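Local coordinates for protein peptidase M14, carboxypeptidase A (PDB 4XED) that probably belongs to an M14-family zinc carboxypeptidase, whose calcium-binding PKD domain may mediate binding to other proteins, at residues K79-D82 with I83-E87; P55-S58 with G59-V62. One frame throughout, in Å; residues are numbered along the deposited sequence.

Both contacts are local turns in a single PKD domain, a sandwich of two antiparallel beta sheets. Interaction 2 comes first along the chain: residues 55-62 carry it from strand 49-56, at the margin of the four-stranded sheet, across to strand 62-66 of the three-stranded one. Interaction 1 follows, as the chain leaves strand 72-82 of the four-stranded sheet and turns back toward strand 91-97. Their centres lie about 13 Å apart and their nearest atoms about 4 Å, without touching. Both turns lie at the calcium end of the sandwich: Asp-82 of interaction 1 binds the metal, while Ser-58 of interaction 2 hydrogen-bonds the backbone of Asp-32, another ligand, and so helps hold its loop.

Interaction 1: residues K79-D82 with I83-E87; sequences KAKD and ILNYE. With CA (calcium ion), chain B; EDO (1,2-ethanediol), chain C.
Lys-81 and Glu-87 face each other as a single beta bridge, their CA atoms 4.2 Å apart, where the chain turns back after strand 72-82 through a type I turn from Asp-82 to Asn-85. The turn is closed by Asn-85 N, which donates to Asp-82 O over 2.9 Å and reaches it from above the carbonyl plane. Just past it, Asp-82 N donates to Tyr-86 O, and Lys-81 CA adds a C-H...O contact to the same carbonyl.

Asp-82 does two jobs with one carboxylate. Its CG sits between the backbone N and the carbonyl carbon (chi1 63°), which tucks the group in over the turn: OD1 takes the Tyr-86 N-H, N to O 3.0 Å, approached from above the carboxylate plane, and OD2 binds calcium at 2.4 Å. With one oxygen held by the loop and the other by the metal, the carboxylate has little freedom to turn. Beside it, Tyr-86 runs in the same direction, its CB 3.4 Å from Asp-82 OD1 and its ring plane turned 52° from the carboxylate.

Farther back, Lys-79 and Glu-87 form a salt bridge, NZ to OE1 2.9 Å; the ammonium comes in on the syn side of the carboxylate, close to its plane, and also donates to a 1,2-ethanediol molecule. The extended Lys-81 chain lies alongside Asn-85, pointing the same way; Lys-81 NZ makes a weak hydrogen bond to Asn-85 OD1, which Lys-81 CE also touches at 3.3 Å. Both lysines also make cation-pi contacts, Lys-79 with Tyr-41 and Lys-81 with Trp-52.

Asn-4, the backbone O of Asp-5, Asp-32, Asn-34 and Asp-36 also bind the ion, so the turn after strand 72-82 ties the N-terminal segment and the loop before strand 38-43 together at one end of the PKD beta sandwich.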
loop_
_atom_site.group_PDB
_atom_site.type_symbol
_atom_site.label_atom_id
_atom_site.label_comp_id
_atom_site.label_asym_id
_atom_site.label_seq_id
_atom_site.Cartn_x
_atom_site.Cartn_y
_atom_site.Cartn_z
ATOM N N LYS A 79 3.438 2.342 3.212
ATOM C CA LYS A 79 4.773 2.961 3.317
ATOM C C LYS A 79 5.799 1.985 2.738
ATOM O O LYS A 79 5.475 0.811 2.504
ATOM C CB LYS A 79 5.103 3.375 4.750
ATOM C CG LYS A 79 5.206 2.225 5.717
ATOM C CD LYS A 79 5.590 2.676 7.130
ATOM C CE LYS A 79 5.410 1.513 8.132
ATOM N NZ LYS A 79 5.981 1.874 9.485
ATOM N N ALA A 80 7.005 2.478 2.476
ATOM C CA ALA A 80 8.017 1.636 1.871
ATOM C C ALA A 80 9.332 1.879 2.613
ATOM O O ALA A 80 9.583 2.955 3.171
ATOM C CB ALA A 80 8.187 1.972 0.411
ATOM N N LYS A 81 10.227 0.894 2.590
ATOM C CA LYS A 81 11.564 1.090 3.120
ATOM C C LYS A 81 12.545 0.455 2.169
ATOM O O LYS A 81 12.266 -0.538 1.507
ATOM C CB LYS A 81 11.719 0.523 4.520
ATOM C CG LYS A 81 11.817 -0.973 4.591
ATOM C CD LYS A 81 11.898 -1.442 6.052
ATOM C CE LYS A 81 11.860 -2.935 6.115
ATOM N NZ LYS A 81 12.015 -3.433 7.511
ATOM N N ASP A 82 13.705 1.063 2.065
ATOM C CA ASP A 82 14.715 0.500 1.209
ATOM C C ASP A 82 15.526 -0.599 1.910
ATOM O O ASP A 82 15.210 -0.996 3.003
ATOM C CB ASP A 82 15.598 1.617 0.635
ATOM C CG ASP A 82 16.380 2.410 1.674
ATOM O OD1 ASP A 82 16.544 1.978 2.825
ATOM O OD2 ASP A 82 16.890 3.487 1.288
ATOM N N ILE A 83 16.580 -1.091 1.251
ATOM C CA ILE A 83 17.359 -2.207 1.749
ATOM C C ILE A 83 18.094 -1.832 3.022
ATOM O O ILE A 83 18.335 -2.695 3.866
ATOM C CB ILE A 83 18.352 -2.712 0.668
ATOM C CG1 ILE A 83 17.575 -3.128 -0.581
ATOM C CG2 ILE A 83 19.215 -3.850 1.181
ATOM C CD1 ILE A 83 16.362 -4.064 -0.314
ATOM N N LEU A 84 18.430 -0.554 3.175
ATOM C CA LEU A 84 19.011 -0.018 4.405
ATOM C C LEU A 84 17.982 0.337 5.485
ATOM O O LEU A 84 18.326 0.901 6.522
ATOM C CB LEU A 84 19.876 1.201 4.067
ATOM C CG LEU A 84 21.171 0.870 3.300
ATOM C CD1 LEU A 84 21.769 2.110 2.685
ATOM C CD2 LEU A 84 22.227 0.149 4.157
ATOM N N ASN A 85 16.725 -0.013 5.244
ATOM C CA ASN A 85 15.653 0.126 6.224
ATOM C C ASN A 85 15.247 1.560 6.536
ATOM O O ASN A 85 14.605 1.806 7.560
ATOM C CB ASN A 85 15.942 -0.717 7.471
ATOM C CG ASN A 85 16.018 -2.173 7.131
ATOM O OD1 ASN A 85 15.098 -2.719 6.535
ATOM N ND2 ASN A 85 17.137 -2.807 7.466
ATOM N N TYR A 86 15.543 2.464 5.604
ATOM C CA TYR A 86 15.129 3.856 5.711
ATOM C C TYR A 86 13.679 3.918 5.219
ATOM O O TYR A 86 13.391 3.550 4.076
ATOM C CB TYR A 86 16.054 4.708 4.861
ATOM C CG TYR A 86 16.270 6.147 5.288
ATOM C CD1 TYR A 86 15.644 6.699 6.388
ATOM C CD2 TYR A 86 17.132 6.958 4.566
ATOM C CE1 TYR A 86 15.887 8.029 6.763
ATOM C CE2 TYR A 86 17.386 8.286 4.927
ATOM C CZ TYR A 86 16.746 8.814 6.018
ATOM O OH TYR A 86 16.985 10.124 6.383
ATOM N N GLU A 87 12.782 4.378 6.091
ATOM C CA GLU A 87 11.355 4.293 5.818
ATOM C C GLU A 87 10.746 5.597 5.322
ATOM O O GLU A 87 11.038 6.679 5.831
ATOM C CB GLU A 87 10.584 3.867 7.079
ATOM C CG GLU A 87 10.891 2.469 7.647
ATOM C CD GLU A 87 9.934 1.999 8.780
ATOM O OE1 GLU A 87 8.744 2.413 8.814
ATOM O OE2 GLU A 87 10.367 1.173 9.616
HETATM CA CA CA B . 17.405 4.768 -0.635
HETATM C C1 EDO C . 4.635 -0.709 11.687
HETATM O O1 EDO C . 5.856 -0.448 11.013
HETATM C C2 EDO C . 3.634 0.355 11.271
HETATM O O2 EDO C . 2.629 0.479 12.287
#

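Interaction 2: residues P55-S58 with G59-V62; sequences PYAS and GEEV
This is a tight-turn contact in the link between the two sheets of the sandwich, where the chain leaves strand 49-56 and heads for strand 62-66. A type II turn from Ala-57 to Glu-60 makes the bend, closed by Glu-60 N donating to Ala-57 O at 3.1 Å. Gly-59 holds its third position with a positive phi of 86°, the value such a turn takes there.

The Glu-60 side chain reaches back to the start of the turn. With CG anti to the backbone N (chi1 -179°) and the chain extended, it spans the mouth of the turn and places OE1 3.1 Å from Ala-57 N, which meets it nearly along the C-O axis of the carboxylate. The turn is therefore closed twice, by the backbone and by this side chain. Glu-60 OE1 also lies at the edge of the Tyr-56 ring, near its plane, 4.0 Å from Tyr-56 CD1, the carboxylate standing almost perpendicular to the ring.

One face of Tyr-56 receives Val-62: CG1 lies 3.7 Å from the ring centroid and 15° off its normal, a CH-pi contact shifted toward the rim. Both side chains also touch Tyr-40 of strand 38-43, so the pair joins the ends of strands from the two sheets.

A water molecule donates to both Ala-57 O and Glu-60 O, bridging the carbonyls at the two ends of the turn. At the corner, Ser-58 OG hydrogen-bonds Asp-32 N, joining the turn to the loop that supplies calcium ligands.

The whole is a type II beta turn with a glycine at its third position, reinforced by a side-chain-to-backbone bond, in a crossover between the sheets of a PKD beta sandwich.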
loop_
_atom_site.group_PDB
_atom_site.type_symbol
_atom_site.label_atom_id
_atom_site.label_comp_id
_atom_site.label_asym_id
_atom_site.label_seq_id
_atom_site.Cartn_x
_atom_site.Cartn_y
_atom_site.Cartn_z
ATOM N N PRO A 55 11.473 -7.991 -1.456
ATOM C CA PRO A 55 11.689 -6.709 -2.156
ATOM C C PRO A 55 11.162 -6.683 -3.580
ATOM O O PRO A 55 11.049 -7.727 -4.246
ATOM C CB PRO A 55 13.218 -6.571 -2.158
ATOM C CG PRO A 55 13.727 -7.973 -2.068
ATOM C CD PRO A 55 12.738 -8.688 -1.190
ATOM N N TYR A 56 10.872 -5.463 -4.021
ATOM C CA TYR A 56 10.489 -5.133 -5.384
ATOM C C TYR A 56 11.446 -4.081 -5.931
ATOM O O TYR A 56 12.101 -3.358 -5.163
ATOM C CB TYR A 56 9.075 -4.590 -5.433
ATOM C CG TYR A 56 8.033 -5.588 -4.989
ATOM C CD1 TYR A 56 7.635 -6.636 -5.809
ATOM C CD2 TYR A 56 7.456 -5.486 -3.729
ATOM C CE1 TYR A 56 6.658 -7.542 -5.380
ATOM C CE2 TYR A 56 6.495 -6.389 -3.296
ATOM C CZ TYR A 56 6.097 -7.406 -4.116
ATOM O OH TYR A 56 5.147 -8.298 -3.664
ATOM N N ALA A 57 11.537 -3.964 -7.257
ATOM C CA ALA A 57 12.332 -2.916 -7.883
ATOM C C ALA A 57 11.717 -1.559 -7.562
ATOM O O ALA A 57 10.468 -1.414 -7.538
ATOM C CB ALA A 57 12.372 -3.116 -9.390
ATOM N N SER A 58 12.580 -0.553 -7.442
ATOM C CA SER A 58 12.105 0.807 -7.407
ATOM C C SER A 58 11.260 1.070 -8.657
ATOM O O SER A 58 11.685 0.764 -9.767
ATOM C CB SER A 58 13.282 1.761 -7.307
ATOM O OG SER A 58 12.897 3.116 -7.340
ATOM N N GLY A 59 10.059 1.610 -8.464
ATOM C CA GLY A 59 9.200 2.008 -9.573
ATOM C C GLY A 59 8.310 0.940 -10.156
ATOM O O GLY A 59 7.515 1.201 -11.059
ATOM N N GLU A 60 8.425 -0.264 -9.630
ATOM C CA GLU A 60 7.593 -1.367 -10.059
ATOM C C GLU A 60 6.210 -1.304 -9.450
ATOM O O GLU A 60 6.071 -1.231 -8.235
ATOM C CB GLU A 60 8.268 -2.676 -9.668
ATOM C CG GLU A 60 7.511 -3.931 -10.076
ATOM C CD GLU A 60 8.187 -5.222 -9.604
ATOM O OE1 GLU A 60 9.332 -5.156 -9.058
ATOM O OE2 GLU A 60 7.537 -6.268 -9.763
ATOM N N GLU A 61 5.176 -1.307 -10.280
ATOM C CA GLU A 61 3.794 -1.323 -9.772
ATOM C C GLU A 61 3.458 -2.726 -9.292
ATOM O O GLU A 61 3.735 -3.708 -9.995
ATOM C CB GLU A 61 2.789 -0.875 -10.826
ATOM C CG GLU A 61 2.903 0.591 -11.213
ATOM C CD GLU A 61 1.833 0.985 -12.231
ATOM O OE1 GLU A 61 1.907 0.523 -13.408
ATOM O OE2 GLU A 61 0.899 1.733 -11.869
ATOM N N VAL A 62 2.915 -2.803 -8.086
ATOM C CA VAL A 62 2.536 -4.082 -7.513
ATOM C C VAL A 62 1.061 -4.004 -7.164
ATOM O O VAL A 62 0.603 -3.024 -6.566
ATOM C CB VAL A 62 3.437 -4.460 -6.316
ATOM C CG1 VAL A 62 4.843 -4.611 -6.756
ATOM C CG2 VAL A 62 3.410 -3.455 -5.268
HETATM O O HOH W 1 7.930 -1.277 -6.266
#